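Phosphoacetylglucosamine mutase (Aspergillus lentulus, PDB 5O9X) interconverts N-acetylglucosamine 6-phosphate and N-acetylglucosamine 1-phosphate, an alpha-D-phosphohexomutase reaction that in this family runs through a bisphosphorylated sugar intermediate. Local coordinates at residues 130-135 / 156-161; 164-169 / 189-194; 206-211 / 277-282; 216-221 / 242-247. The protein carries 1 engineered substitution. One frame throughout, in Å; residues are numbered along the deposited sequence.

Overall arrangement
The contacts follow the chain from the first alpha/beta domain into the second. Contact 1 pairs the last two strands of the first five-stranded sheet. Contact 2, about 13 Å from it between centres, sets helix 164-176, which directly follows strand 155-161, against helix 188-202 of the second domain. Contacts 3 and 4 both belong to the second sheet, their centres about 19 Å apart, with contact 4 nested in the chain between the segments of contact 3. Contacts 1 and 4 touch, CG2 of Thr134 packing 3.7 Å from CG1 of Val247. The domains thus meet both through the helices of contact 2 and through strand-end loops near the bound glucose 1,6-bisphosphate, about 9 Å from the Asp133 side chain.

Contact 1: residues 130-135 / 156-161; sequences FARDTR and FIDMKF. Unlike the reference sequence in segment 156-161: Phe161 (reference Tyr).
Strands 127-132 and 155-161 form the parallel edge pair of the first-domain sheet, joined by helix 138-151 in a beta-alpha-beta crossover. Phe130 N donates to Ile157 O, and Phe130 O accepts from Met159 N at 2.8 Å. One residue is then skipped in a beta bulge, and Arg132 pairs with Phe161 while its N bonds to Lys160 O. With CG between its backbone N and carbonyl carbon (chi1 59°), Phe130 turns one ring face over Asp158 CA, a CH-pi contact; its edge meets Phe156 CD1. Asp158 OD1 accepts from Lys160 N, closing an Asx turn, and OD2 takes Lys160 NZ at 2.8 Å from above the carboxylate plane. Arg132 NH1 adds a long salt bridge to Asp158 OD2, 3.6 Å away, which probably offsets its closeness to the like-charged Lys160 NZ. The guanidinium makes an off-centre cation-pi contact with Phe161. Within this network a water accepts from Arg132 NH1 and donates to Asp158 OD1, 2.8 Å away, and to Lys160 O.

Contact 2: residues 164-169 / 189-194; sequences TPQLHY and QGYYEK
The hydroxyl of Tyr192 accepts a hydrogen bond from Gln166 NE2, 3.1 Å from OH, and is also hydrogen-bonded to Glu188 just before its own segment. OH lies in the plane of the Gln166 amide and the N-H points to it at 151°, while the amide and the Tyr192 ring are turned well away from coplanarity. The same glutamine crosses Tyr191 at about a right angle. Its CG stands over the centre of that ring, 3.6 Å from the centroid, so the aliphatic part of the chain lies on one face, and NE2 stays above the same face, just beyond the rim at CD2. These contacts join helix 164-176, following the last strand of the first-domain sheet, to helix 188-202 of the second domain; their segments 164-169 and 189-194 cross nearly at right angles, with segment axes 10.4 Å apart at closest approach. Between them Tyr191 and Tyr169 make a T-shaped pair, with the edge of Tyr191 directed at the face of Tyr169 and centroids 5.4 Å apart. The Tyr169 side chain extends across the gap with CG anti to its backbone N (chi1 163°), and Tyr191 CA lies over the same ring in a CH-pi contact. Lys194 CD closes on the edge of Tyr169 at CE1, 3.7 Å away. The Tyr169 hydroxyl reaches Gly190 and bonds to Glu185 O, whereas that of Tyr191 bonds to Asp427.

Contact 3: residues 206-211 / 277-282; sequences VKVKGS and LDRCAS
In the second-domain alpha/beta sheet, Arg279 of strand 279-283 reaches the loop that leads from helix 188-202 into the neighbouring parallel strand 212-215. Direct hydrogen bonds come first. Arg279 NH1 donates to Lys209 O at 2.8 Å, approaching in the carbonyl plane, and NH2 donates to Gly210 O at 3.1 Å from above the carbonyl plane. Both oxygens sit near the edge of the guanidinium but are tilted from its plane, and the N-H angles, 141° and 142°, show that neither bond is straight. An extended start, with CG anti to the backbone N (chi1 -178°), followed by a bend at chi3, carries the group to these two consecutive carbonyls. The charge has a second partner, since NH2 also forms a salt bridge with Glu436 of helix 428-442, tying the loop, the strand and that helix together.

Nonbonded contacts are fewer. Val208 CG1 lies 3.2 Å from Arg279 NH2 in an oblique approach. A polar group comes from another direction: Ser211 O stands over one face of the guanidinium, offset toward its rim.

Two waters bridge Ser211 and Arg279, whose CA atoms are 6.6 Å apart. One water joins Ser211 OG to Arg279 O, to which it donates. The other accepts from Arg279 N, 2.9 Å away, and donates to Ser211 O at 2.7 Å.

Contact 4: residues 216-221 / 242-247; sequences CANGVG and IVNDDV
Asn218 and Asn244 cross with their amide planes 72° apart, so that the two groups do not stack and Asn218 lies across the backbone of residues 244-246. The Asn218 CG is anti to the carbonyl carbon (chi1 -60°), which directs its amide alongside Asn244 CB and Asp246 CB; CB of Asn218 itself lies 3.5 Å from Asp246 O. The Asn244 amide heads elsewhere, its ND2 bonding to Asp215 at the end of strand 212-215.

Beside this crossing the backbone carries two direct bonds. Cys216 N donates to Val243 O at 2.9 Å, continuing the parallel pairing of strands 212-215 and 240-243 by one step. Asn218 N then reaches Asn244 O at 2.8 Å, from well above the carbonyl plane and with an N-H angle of 142°, as the chain leaves the sheet.

Side-chain contacts flank the pair. Cys216 SG meets Ile242 CG2 at 3.9 Å, both side chains also touching Leu225 of helix 221-231. At the other end the CG1 methyl of Val247 lies against the Gly219 carbonyl, 3.2 Å from Gly219 O. Asp245, pointing away from the opposite segment, instead forms a salt bridge with Arg226 of that helix.

Residues 216-219 close a type I' beta turn through Gly219 N and Cys216 O, as part of the strand-to-helix connection of a parallel alpha/beta domain at the C-terminal end of its strands.

Contact 1: residues 130-135 / 156-161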
loop_
_atom_site.group_PDB
_atom_site.type_symbol
_atom_site.label_atom_id
_atom_site.label_comp_id
_atom_site.label_asym_id
_atom_site.label_seq_id
_atom_site.Cartn_x
_atom_site.Cartn_y
_atom_site.Cartn_z
ATOM N N PHE A 130 -15.196 -9.977 -2.592
ATOM C CA PHE A 130 -13.825 -10.262 -2.964
ATOM C C PHE A 130 -13.554 -9.862 -4.412
ATOM O O PHE A 130 -14.496 -9.624 -5.153
ATOM C CB PHE A 130 -13.504 -11.725 -2.651
ATOM C CG PHE A 130 -14.375 -12.734 -3.342
ATOM C CD1 PHE A 130 -14.180 -13.042 -4.727
ATOM C CD2 PHE A 130 -15.371 -13.437 -2.632
ATOM C CE1 PHE A 130 -14.974 -13.995 -5.383
ATOM C CE2 PHE A 130 -16.168 -14.425 -3.309
ATOM C CZ PHE A 130 -15.949 -14.699 -4.670
ATOM N N ALA A 131 -12.261 -9.731 -4.762
ATOM C CA ALA A 131 -11.809 -9.359 -6.096
ATOM C C ALA A 131 -10.398 -9.908 -6.198
ATOM O O ALA A 131 -9.872 -10.488 -5.211
ATOM C CB ALA A 131 -11.796 -7.844 -6.220
ATOM N N ARG A 132 -9.791 -9.781 -7.391
ATOM C CA ARG A 132 -8.491 -10.302 -7.576
ATOM C C ARG A 132 -7.803 -9.440 -8.626
ATOM O O ARG A 132 -8.489 -8.718 -9.383
ATOM C CB ARG A 132 -8.583 -11.758 -8.151
ATOM C CG ARG A 132 -9.355 -11.901 -9.493
ATOM C CD ARG A 132 -9.983 -13.349 -9.615
ATOM N NE ARG A 132 -10.469 -13.736 -10.999
ATOM C CZ ARG A 132 -11.657 -14.077 -11.482
ATOM N NH1 ARG A 132 -12.872 -14.016 -10.803
ATOM N NH2 ARG A 132 -11.639 -14.445 -12.775
ATOM N N ASP A 133 -6.478 -9.510 -8.659
ATOM C CA ASP A 133 -5.738 -8.836 -9.730
ATOM C C ASP A 133 -5.683 -9.868 -10.926
ATOM O O ASP A 133 -6.459 -10.825 -10.931
ATOM C CB ASP A 133 -4.331 -8.354 -9.241
ATOM C CG ASP A 133 -3.405 -9.500 -8.883
ATOM O OD1 ASP A 133 -3.747 -10.693 -9.145
ATOM O OD2 ASP A 133 -2.289 -9.212 -8.325
ATOM N N THR A 134 -4.769 -9.667 -11.889
ATOM C CA THR A 134 -4.782 -10.395 -13.146
ATOM C C THR A 134 -4.027 -11.731 -13.097
ATOM O O THR A 134 -3.898 -12.373 -14.147
ATOM C CB THR A 134 -4.222 -9.542 -14.314
ATOM O OG1 THR A 134 -2.893 -9.076 -13.958
ATOM C CG2 THR A 134 -5.170 -8.352 -14.624
ATOM N N ARG A 135 -3.480 -12.088 -11.905
ATOM C CA ARG A 135 -2.540 -13.186 -11.813
ATOM C C ARG A 135 -3.211 -14.518 -12.325
ATOM O O ARG A 135 -4.404 -14.678 -12.186
ATOM C CB ARG A 135 -2.047 -13.387 -10.372
ATOM C CG ARG A 135 -0.979 -12.316 -9.923
ATOM C CD ARG A 135 -0.850 -12.276 -8.396
ATOM N NE ARG A 135 -0.070 -11.028 -8.160
ATOM C CZ ARG A 135 1.270 -11.013 -8.224
ATOM N NH1 ARG A 135 1.996 -12.162 -8.369
ATOM N NH2 ARG A 135 1.920 -9.850 -8.124
ATOM N N PHE A 156 -22.089 -13.704 -0.349
ATOM C CA PHE A 156 -20.796 -13.225 -0.969
ATOM C C PHE A 156 -20.985 -12.683 -2.363
ATOM O O PHE A 156 -21.941 -13.069 -3.043
ATOM C CB PHE A 156 -19.636 -14.257 -0.921
ATOM C CG PHE A 156 -19.904 -15.543 -1.625
ATOM C CD1 PHE A 156 -19.523 -15.740 -2.983
ATOM C CD2 PHE A 156 -20.483 -16.608 -0.923
ATOM C CE1 PHE A 156 -19.720 -16.961 -3.606
ATOM C CE2 PHE A 156 -20.664 -17.856 -1.552
ATOM C CZ PHE A 156 -20.304 -18.010 -2.904
ATOM N N ILE A 157 -20.115 -11.736 -2.744
ATOM C CA ILE A 157 -20.170 -11.087 -4.071
ATOM C C ILE A 157 -18.764 -11.165 -4.651
ATOM O O ILE A 157 -17.809 -10.838 -3.942
ATOM C CB ILE A 157 -20.591 -9.624 -3.974
ATOM C CG1 ILE A 157 -22.070 -9.529 -3.486
ATOM C CG2 ILE A 157 -20.393 -8.897 -5.302
ATOM C CD1 ILE A 157 -22.407 -8.135 -3.037
ATOM N N ASP A 158 -18.683 -11.644 -5.891
ATOM C CA ASP A 158 -17.423 -11.700 -6.665
ATOM C C ASP A 158 -17.373 -10.417 -7.476
ATOM O O ASP A 158 -18.134 -10.274 -8.421
ATOM C CB ASP A 158 -17.462 -12.947 -7.573
ATOM C CG ASP A 158 -16.196 -13.079 -8.455
ATOM O OD1 ASP A 158 -15.375 -12.159 -8.471
ATOM O OD2 ASP A 158 -16.076 -14.071 -9.155
ATOM N N MET A 159 -16.461 -9.489 -7.138
ATOM C CA MET A 159 -16.272 -8.288 -7.986
ATOM C C MET A 159 -15.330 -8.455 -9.150
ATOM O O MET A 159 -14.941 -7.425 -9.747
ATOM C CB MET A 159 -15.818 -7.075 -7.207
ATOM C CG MET A 159 -16.658 -6.716 -5.985
ATOM S SD MET A 159 -18.275 -6.196 -6.526
ATOM C CE MET A 159 -17.964 -4.514 -7.130
ATOM N N LYS A 160 -14.893 -9.686 -9.433
ATOM C CA LYS A 160 -14.030 -9.983 -10.634
ATOM C C LYS A 160 -12.649 -9.282 -10.491
ATOM O O LYS A 160 -12.064 -9.377 -9.397
ATOM C CB LYS A 160 -14.724 -9.676 -11.990
ATOM C CG LYS A 160 -16.143 -10.369 -12.144
ATOM C CD LYS A 160 -15.889 -11.853 -12.024
ATOM C CE LYS A 160 -17.056 -12.764 -12.337
ATOM N NZ LYS A 160 -16.479 -14.102 -11.962
ATOM N N PHE A 161 -12.175 -8.595 -11.552
ATOM C CA PHE A 161 -10.881 -7.951 -11.528
ATOM C C PHE A 161 -11.017 -6.509 -11.021
ATOM O O PHE A 161 -11.765 -5.673 -11.628
ATOM C CB PHE A 161 -10.288 -7.916 -12.966
ATOM C CG PHE A 161 -9.978 -9.293 -13.495
ATOM C CD1 PHE A 161 -8.776 -9.935 -13.170
ATOM C CD2 PHE A 161 -10.918 -9.968 -14.269
ATOM C CE1 PHE A 161 -8.485 -11.253 -13.665
ATOM C CE2 PHE A 161 -10.649 -11.281 -14.741
ATOM C CZ PHE A 161 -9.422 -11.900 -14.490
HETATM O O HOH W 1 -12.553 -12.080 -8.398
HETATM O O HOH W 2 -14.465 -15.029 -13.689
#

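Contact 2: residues 164-169 / 189-194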
loop_
_atom_site.group_PDB
_atom_site.type_symbol
_atom_site.label_atom_id
_atom_site.label_comp_id
_atom_site.label_asym_id
_atom_site.label_seq_id
_atom_site.Cartn_x
_atom_site.Cartn_y
_atom_site.Cartn_z
ATOM N N THR A 164 -6.409 -3.293 -5.823
ATOM C CA THR A 164 -6.578 -3.384 -4.378
ATOM C C THR A 164 -7.392 -2.223 -3.806
ATOM O O THR A 164 -8.299 -2.456 -3.029
ATOM C CB THR A 164 -5.200 -3.601 -3.742
ATOM O OG1 THR A 164 -4.763 -4.925 -4.122
ATOM C CG2 THR A 164 -5.253 -3.540 -2.180
ATOM N N PRO A 165 -7.033 -0.973 -4.126
ATOM C CA PRO A 165 -7.793 0.124 -3.523
ATOM C C PRO A 165 -9.266 0.147 -3.969
ATOM O O PRO A 165 -10.114 0.551 -3.175
ATOM C CB PRO A 165 -7.107 1.390 -4.101
ATOM C CG PRO A 165 -5.737 0.960 -4.465
ATOM C CD PRO A 165 -5.796 -0.508 -4.802
ATOM N N GLN A 166 -9.572 -0.296 -5.206
ATOM C CA GLN A 166 -11.034 -0.461 -5.594
ATOM C C GLN A 166 -11.778 -1.381 -4.642
ATOM O O GLN A 166 -12.919 -1.042 -4.226
ATOM C CB GLN A 166 -11.220 -0.939 -7.015
ATOM C CG GLN A 166 -10.963 0.196 -7.987
ATOM C CD GLN A 166 -11.055 -0.296 -9.435
ATOM O OE1 GLN A 166 -10.761 -1.495 -9.763
ATOM N NE2 GLN A 166 -11.478 0.610 -10.312
ATOM N N LEU A 167 -11.173 -2.530 -4.318
ATOM C CA LEU A 167 -11.809 -3.450 -3.374
ATOM C C LEU A 167 -11.999 -2.770 -1.966
ATOM O O LEU A 167 -13.085 -2.836 -1.387
ATOM C CB LEU A 167 -11.051 -4.843 -3.358
ATOM C CG LEU A 167 -11.872 -5.631 -2.356
ATOM C CD1 LEU A 167 -13.185 -6.277 -2.803
ATOM C CD2 LEU A 167 -11.064 -6.395 -1.359
ATOM N N HIS A 168 -10.938 -2.145 -1.386
ATOM C CA HIS A 168 -11.118 -1.402 -0.108
ATOM C C HIS A 168 -12.248 -0.336 -0.168
ATOM O O HIS A 168 -13.054 -0.144 0.800
ATOM C CB HIS A 168 -9.812 -0.657 0.184
ATOM C CG HIS A 168 -8.760 -1.507 0.799
ATOM N ND1 HIS A 168 -8.056 -2.453 0.092
ATOM C CD2 HIS A 168 -8.293 -1.558 2.079
ATOM C CE1 HIS A 168 -7.146 -2.996 0.889
ATOM N NE2 HIS A 168 -7.302 -2.501 2.108
ATOM N N TYR A 169 -12.296 0.387 -1.280
ATOM C CA TYR A 169 -13.370 1.377 -1.559
ATOM C C TYR A 169 -14.761 0.727 -1.517
ATOM O O TYR A 169 -15.662 1.263 -0.860
ATOM C CB TYR A 169 -13.127 2.114 -2.933
ATOM C CG TYR A 169 -14.328 2.804 -3.450
ATOM C CD1 TYR A 169 -14.563 4.204 -3.120
ATOM C CD2 TYR A 169 -15.280 2.133 -4.219
ATOM C CE1 TYR A 169 -15.691 4.864 -3.608
ATOM C CE2 TYR A 169 -16.422 2.799 -4.672
ATOM C CZ TYR A 169 -16.628 4.145 -4.357
ATOM O OH TYR A 169 -17.790 4.806 -4.822
ATOM N N GLN A 189 -17.976 1.672 -11.255
ATOM C CA GLN A 189 -18.413 3.024 -11.757
ATOM C C GLN A 189 -18.432 4.075 -10.639
ATOM O O GLN A 189 -18.071 5.215 -10.875
ATOM C CB GLN A 189 -19.841 2.921 -12.315
ATOM C CG GLN A 189 -20.351 4.200 -12.984
ATOM C CD GLN A 189 -21.698 3.985 -13.728
ATOM O OE1 GLN A 189 -21.962 2.931 -14.250
ATOM N NE2 GLN A 189 -22.520 5.005 -13.770
ATOM N N GLY A 190 -18.929 3.717 -9.424
ATOM C CA GLY A 190 -19.025 4.669 -8.348
ATOM C C GLY A 190 -17.621 5.162 -7.932
ATOM O O GLY A 190 -17.393 6.359 -7.664
ATOM N N TYR A 191 -16.684 4.236 -7.909
ATOM C CA TYR A 191 -15.234 4.596 -7.639
ATOM C C TYR A 191 -14.710 5.646 -8.641
ATOM O O TYR A 191 -14.180 6.686 -8.220
ATOM C CB TYR A 191 -14.399 3.315 -7.685
ATOM C CG TYR A 191 -12.897 3.515 -7.641
ATOM C CD1 TYR A 191 -12.258 3.580 -6.416
ATOM C CD2 TYR A 191 -12.129 3.660 -8.839
ATOM C CE1 TYR A 191 -10.875 3.755 -6.348
ATOM C CE2 TYR A 191 -10.740 3.906 -8.778
ATOM C CZ TYR A 191 -10.137 3.942 -7.550
ATOM O OH TYR A 191 -8.789 4.149 -7.433
ATOM N N TYR A 192 -14.945 5.438 -9.953
ATOM C CA TYR A 192 -14.442 6.405 -10.965
ATOM C C TYR A 192 -15.127 7.767 -10.822
ATOM O O TYR A 192 -14.453 8.830 -10.933
ATOM C CB TYR A 192 -14.658 5.931 -12.406
ATOM C CG TYR A 192 -13.963 4.604 -12.698
ATOM C CD1 TYR A 192 -12.617 4.402 -12.313
ATOM C CD2 TYR A 192 -14.660 3.548 -13.304
ATOM C CE1 TYR A 192 -11.966 3.118 -12.533
ATOM C CE2 TYR A 192 -14.058 2.291 -13.532
ATOM C CZ TYR A 192 -12.734 2.091 -13.147
ATOM O OH TYR A 192 -12.154 0.876 -13.373
ATOM N N GLU A 193 -16.442 7.723 -10.556
ATOM C CA GLU A 193 -17.258 8.948 -10.402
ATOM C C GLU A 193 -16.753 9.792 -9.220
ATOM O O GLU A 193 -16.636 11.045 -9.301
ATOM C CB GLU A 193 -18.725 8.527 -10.183
ATOM C CG GLU A 193 -19.308 8.068 -11.493
ATOM C CD GLU A 193 -20.754 7.577 -11.382
ATOM O OE1 GLU A 193 -21.205 7.281 -10.250
ATOM O OE2 GLU A 193 -21.425 7.516 -12.446
ATOM N N LYS A 194 -16.466 9.118 -8.112
ATOM C CA LYS A 194 -15.980 9.833 -6.909
ATOM C C LYS A 194 -14.621 10.464 -7.135
ATOM O O LYS A 194 -14.414 11.658 -6.799
ATOM C CB LYS A 194 -15.902 8.892 -5.712
ATOM C CG LYS A 194 -15.666 9.615 -4.364
ATOM C CD LYS A 194 -15.356 8.527 -3.320
ATOM C CE LYS A 194 -15.010 9.104 -1.940
ATOM N NZ LYS A 194 -16.196 9.766 -1.376
#

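Contact 3: residues 206-211 / 277-282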
loop_
_atom_site.group_PDB
_atom_site.type_symbol
_atom_site.label_atom_id
_atom_site.label_comp_id
_atom_site.label_asym_id
_atom_site.label_seq_id
_atom_site.Cartn_x
_atom_site.Cartn_y
_atom_site.Cartn_z
ATOM N N VAL A 206 -6.918 25.910 -12.076
ATOM C CA VAL A 206 -5.505 25.685 -12.496
ATOM C C VAL A 206 -5.491 24.625 -13.586
ATOM O O VAL A 206 -6.488 23.964 -13.811
ATOM C CB VAL A 206 -4.625 25.229 -11.249
ATOM C CG1 VAL A 206 -4.722 26.248 -10.087
ATOM C CG2 VAL A 206 -5.089 23.873 -10.710
ATOM N N LYS A 207 -4.350 24.393 -14.184
ATOM C CA LYS A 207 -4.204 23.374 -15.217
ATOM C C LYS A 207 -2.884 22.671 -15.047
ATOM O O LYS A 207 -1.884 23.292 -14.661
ATOM C CB LYS A 207 -4.203 24.037 -16.613
ATOM C CG LYS A 207 -5.619 24.492 -17.038
ATOM C CD LYS A 207 -5.744 24.556 -18.554
ATOM C CE LYS A 207 -6.968 25.366 -18.932
ATOM N NZ LYS A 207 -7.797 24.617 -19.929
ATOM N N VAL A 208 -2.887 21.367 -15.349
ATOM C CA VAL A 208 -1.688 20.573 -15.467
ATOM C C VAL A 208 -0.911 21.027 -16.694
ATOM O O VAL A 208 -1.518 21.360 -17.685
ATOM C CB VAL A 208 -2.109 19.075 -15.652
ATOM C CG1 VAL A 208 -0.933 18.214 -16.056
ATOM C CG2 VAL A 208 -2.712 18.581 -14.335
ATOM N N LYS A 209 0.400 20.954 -16.667
ATOM C CA LYS A 209 1.174 21.263 -17.830
ATOM C C LYS A 209 2.009 20.007 -18.105
ATOM O O LYS A 209 2.608 19.424 -17.156
ATOM C CB LYS A 209 2.019 22.518 -17.472
ATOM C CG LYS A 209 3.351 22.727 -18.190
ATOM C CD LYS A 209 3.224 23.523 -19.509
ATOM C CE LYS A 209 4.452 23.362 -20.414
ATOM N NZ LYS A 209 4.852 21.920 -20.630
ATOM N N GLY A 210 2.094 19.661 -19.405
ATOM C CA GLY A 210 2.878 18.581 -19.982
ATOM C C GLY A 210 2.146 17.238 -19.724
ATOM O O GLY A 210 1.314 17.124 -18.826
ATOM N N SER A 211 2.538 16.224 -20.458
ATOM C CA SER A 211 1.910 14.910 -20.361
ATOM C C SER A 211 2.418 14.210 -19.087
ATOM O O SER A 211 3.491 14.577 -18.521
ATOM C CB SER A 211 2.317 14.093 -21.580
ATOM O OG SER A 211 3.733 14.029 -21.688
ATOM N N LEU A 277 12.864 15.215 -20.005
ATOM C CA LEU A 277 11.873 16.046 -19.312
ATOM C C LEU A 277 10.394 15.532 -19.325
ATOM O O LEU A 277 9.543 16.194 -18.739
ATOM C CB LEU A 277 11.905 17.534 -19.813
ATOM C CG LEU A 277 13.230 18.356 -19.728
ATOM C CD1 LEU A 277 13.011 19.811 -20.190
ATOM C CD2 LEU A 277 13.806 18.302 -18.322
ATOM N N ASP A 278 10.072 14.392 -19.969
ATOM C CA ASP A 278 8.717 13.858 -19.832
ATOM C C ASP A 278 8.465 13.479 -18.331
ATOM O O ASP A 278 9.286 12.743 -17.740
ATOM C CB ASP A 278 8.509 12.612 -20.684
ATOM C CG ASP A 278 8.250 12.957 -22.167
ATOM O OD1 ASP A 278 7.976 14.152 -22.476
ATOM O OD2 ASP A 278 8.302 12.008 -22.978
ATOM N N ARG A 279 7.333 13.916 -17.764
ATOM C CA ARG A 279 7.014 13.521 -16.365
ATOM C C ARG A 279 6.449 12.087 -16.438
ATOM O O ARG A 279 5.500 11.863 -17.210
ATOM C CB ARG A 279 5.937 14.446 -15.825
ATOM C CG ARG A 279 5.495 14.213 -14.349
ATOM C CD ARG A 279 4.693 15.397 -13.874
ATOM N NE ARG A 279 3.304 15.518 -14.462
ATOM C CZ ARG A 279 2.936 16.347 -15.466
ATOM N NH1 ARG A 279 3.843 17.095 -16.094
ATOM N NH2 ARG A 279 1.671 16.369 -15.877
ATOM N N CYS A 280 7.035 11.146 -15.666
ATOM C CA CYS A 280 6.566 9.744 -15.674
ATOM C C CYS A 280 6.186 9.275 -14.272
ATOM O O CYS A 280 6.659 9.822 -13.267
ATOM C CB CYS A 280 7.698 8.845 -16.160
ATOM S SG CYS A 280 8.242 9.255 -17.868
ATOM N N ALA A 281 5.447 8.170 -14.219
ATOM C CA ALA A 281 5.194 7.485 -12.937
ATOM C C ALA A 281 5.014 6.007 -13.199
ATOM O O ALA A 281 4.751 5.585 -14.339
ATOM C CB ALA A 281 3.965 8.070 -12.275
ATOM N N SER A 282 5.226 5.194 -12.170
ATOM C CA SER A 282 4.983 3.754 -12.322
ATOM C C SER A 282 4.069 3.303 -11.204
ATOM O O SER A 282 4.302 3.647 -10.056
ATOM C CB SER A 282 6.310 3.036 -12.156
ATOM O OG SER A 282 7.047 3.042 -13.390
HETATM O O HOH W 3 5.214 12.212 -20.058
HETATM O O HOH W 4 5.764 15.944 -19.032
#

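Contact 4: residues 216-221 / 242-247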
loop_
_atom_site.group_PDB
_atom_site.type_symbol
_atom_site.label_atom_id
_atom_site.label_comp_id
_atom_site.label_asym_id
_atom_site.label_seq_id
_atom_site.Cartn_x
_atom_site.Cartn_y
_atom_site.Cartn_z
ATOM N N CYS A 216 2.069 0.930 -16.147
ATOM C CA CYS A 216 1.010 0.285 -15.349
ATOM C C CYS A 216 1.352 -1.186 -15.026
ATOM O O CYS A 216 0.451 -2.012 -14.623
ATOM C CB CYS A 216 -0.381 0.397 -16.006
ATOM S SG CYS A 216 -0.962 2.108 -16.115
ATOM N N ALA A 217 2.649 -1.470 -15.110
ATOM C CA ALA A 217 3.195 -2.735 -14.575
ATOM C C ALA A 217 2.612 -3.983 -15.231
ATOM O O ALA A 217 2.750 -5.135 -14.708
ATOM C CB ALA A 217 3.035 -2.777 -12.995
ATOM N N ASN A 218 1.967 -3.785 -16.400
ATOM C CA ASN A 218 1.165 -4.879 -17.114
ATOM C C ASN A 218 0.114 -5.507 -16.189
ATOM O O ASN A 218 -0.172 -6.724 -16.280
ATOM C CB ASN A 218 2.101 -5.969 -17.666
ATOM C CG ASN A 218 3.104 -5.407 -18.653
ATOM O OD1 ASN A 218 4.394 -5.561 -18.496
ATOM N ND2 ASN A 218 2.581 -4.705 -19.616
ATOM N N GLY A 219 -0.396 -4.698 -15.231
ATOM C CA GLY A 219 -1.404 -5.170 -14.275
ATOM C C GLY A 219 -2.769 -4.531 -14.457
ATOM O O GLY A 219 -2.962 -3.699 -15.351
ATOM N N VAL A 220 -3.674 -4.849 -13.508
ATOM C CA VAL A 220 -5.055 -4.436 -13.488
ATOM C C VAL A 220 -5.141 -2.887 -13.442
ATOM O O VAL A 220 -6.085 -2.327 -13.982
ATOM C CB VAL A 220 -5.806 -5.018 -12.250
ATOM C CG1 VAL A 220 -5.189 -4.585 -10.912
ATOM C CG2 VAL A 220 -7.296 -4.793 -12.415
ATOM N N GLY A 221 -4.108 -2.223 -12.941
ATOM C CA GLY A 221 -4.174 -0.743 -12.976
ATOM C C GLY A 221 -4.225 -0.133 -14.353
ATOM O O GLY A 221 -4.730 0.986 -14.481
ATOM N N ILE A 242 -0.573 5.763 -21.310
ATOM C CA ILE A 242 -0.455 4.519 -20.545
ATOM C C ILE A 242 0.522 3.689 -21.281
ATOM O O ILE A 242 0.448 3.616 -22.533
ATOM C CB ILE A 242 -1.835 3.789 -20.443
ATOM C CG1 ILE A 242 -2.720 4.578 -19.418
ATOM C CG2 ILE A 242 -1.637 2.317 -19.982
ATOM C CD1 ILE A 242 -4.190 4.090 -19.342
ATOM N N VAL A 243 1.511 3.132 -20.586
ATOM C CA VAL A 243 2.418 2.131 -21.169
ATOM C C VAL A 243 2.389 0.897 -20.265
ATOM O O VAL A 243 2.034 1.042 -19.048
ATOM C CB VAL A 243 3.916 2.618 -21.416
ATOM C CG1 VAL A 243 3.962 3.758 -22.461
ATOM C CG2 VAL A 243 4.658 3.084 -20.103
ATOM N N ASN A 244 2.776 -0.292 -20.805
ATOM C CA ASN A 244 2.762 -1.546 -20.032
ATOM C C ASN A 244 1.410 -1.829 -19.433
ATOM O O ASN A 244 1.216 -1.803 -18.193
ATOM C CB ASN A 244 3.864 -1.527 -18.936
ATOM C CG ASN A 244 5.201 -1.087 -19.503
ATOM O OD1 ASN A 244 5.587 -1.568 -20.564
ATOM N ND2 ASN A 244 5.916 -0.166 -18.812
ATOM N N ASP A 245 0.434 -2.121 -20.301
ATOM C CA ASP A 245 -0.843 -2.547 -19.822
ATOM C C ASP A 245 -1.121 -3.969 -20.290
ATOM O O ASP A 245 -2.289 -4.333 -20.565
ATOM C CB ASP A 245 -1.944 -1.519 -20.295
ATOM C CG ASP A 245 -2.189 -1.570 -21.827
ATOM O OD1 ASP A 245 -1.446 -2.278 -22.527
ATOM O OD2 ASP A 245 -3.156 -0.982 -22.315
ATOM N N ASP A 246 -0.079 -4.797 -20.474
ATOM C CA ASP A 246 -0.366 -6.143 -21.075
ATOM C C ASP A 246 -0.871 -7.163 -20.046
ATOM O O ASP A 246 -0.098 -8.002 -19.522
ATOM C CB ASP A 246 0.839 -6.630 -21.903
ATOM C CG ASP A 246 0.673 -8.048 -22.475
ATOM O OD1 ASP A 246 -0.466 -8.568 -22.575
ATOM O OD2 ASP A 246 1.727 -8.619 -22.820
ATOM N N VAL A 247 -2.193 -7.111 -19.796
ATOM C CA VAL A 247 -2.832 -7.980 -18.803
ATOM C C VAL A 247 -3.160 -9.331 -19.462
ATOM O O VAL A 247 -3.735 -10.176 -18.830
ATOM C CB VAL A 247 -4.120 -7.378 -18.184
ATOM C CG1 VAL A 247 -3.772 -6.154 -17.308
ATOM C CG2 VAL A 247 -5.134 -7.026 -19.292
#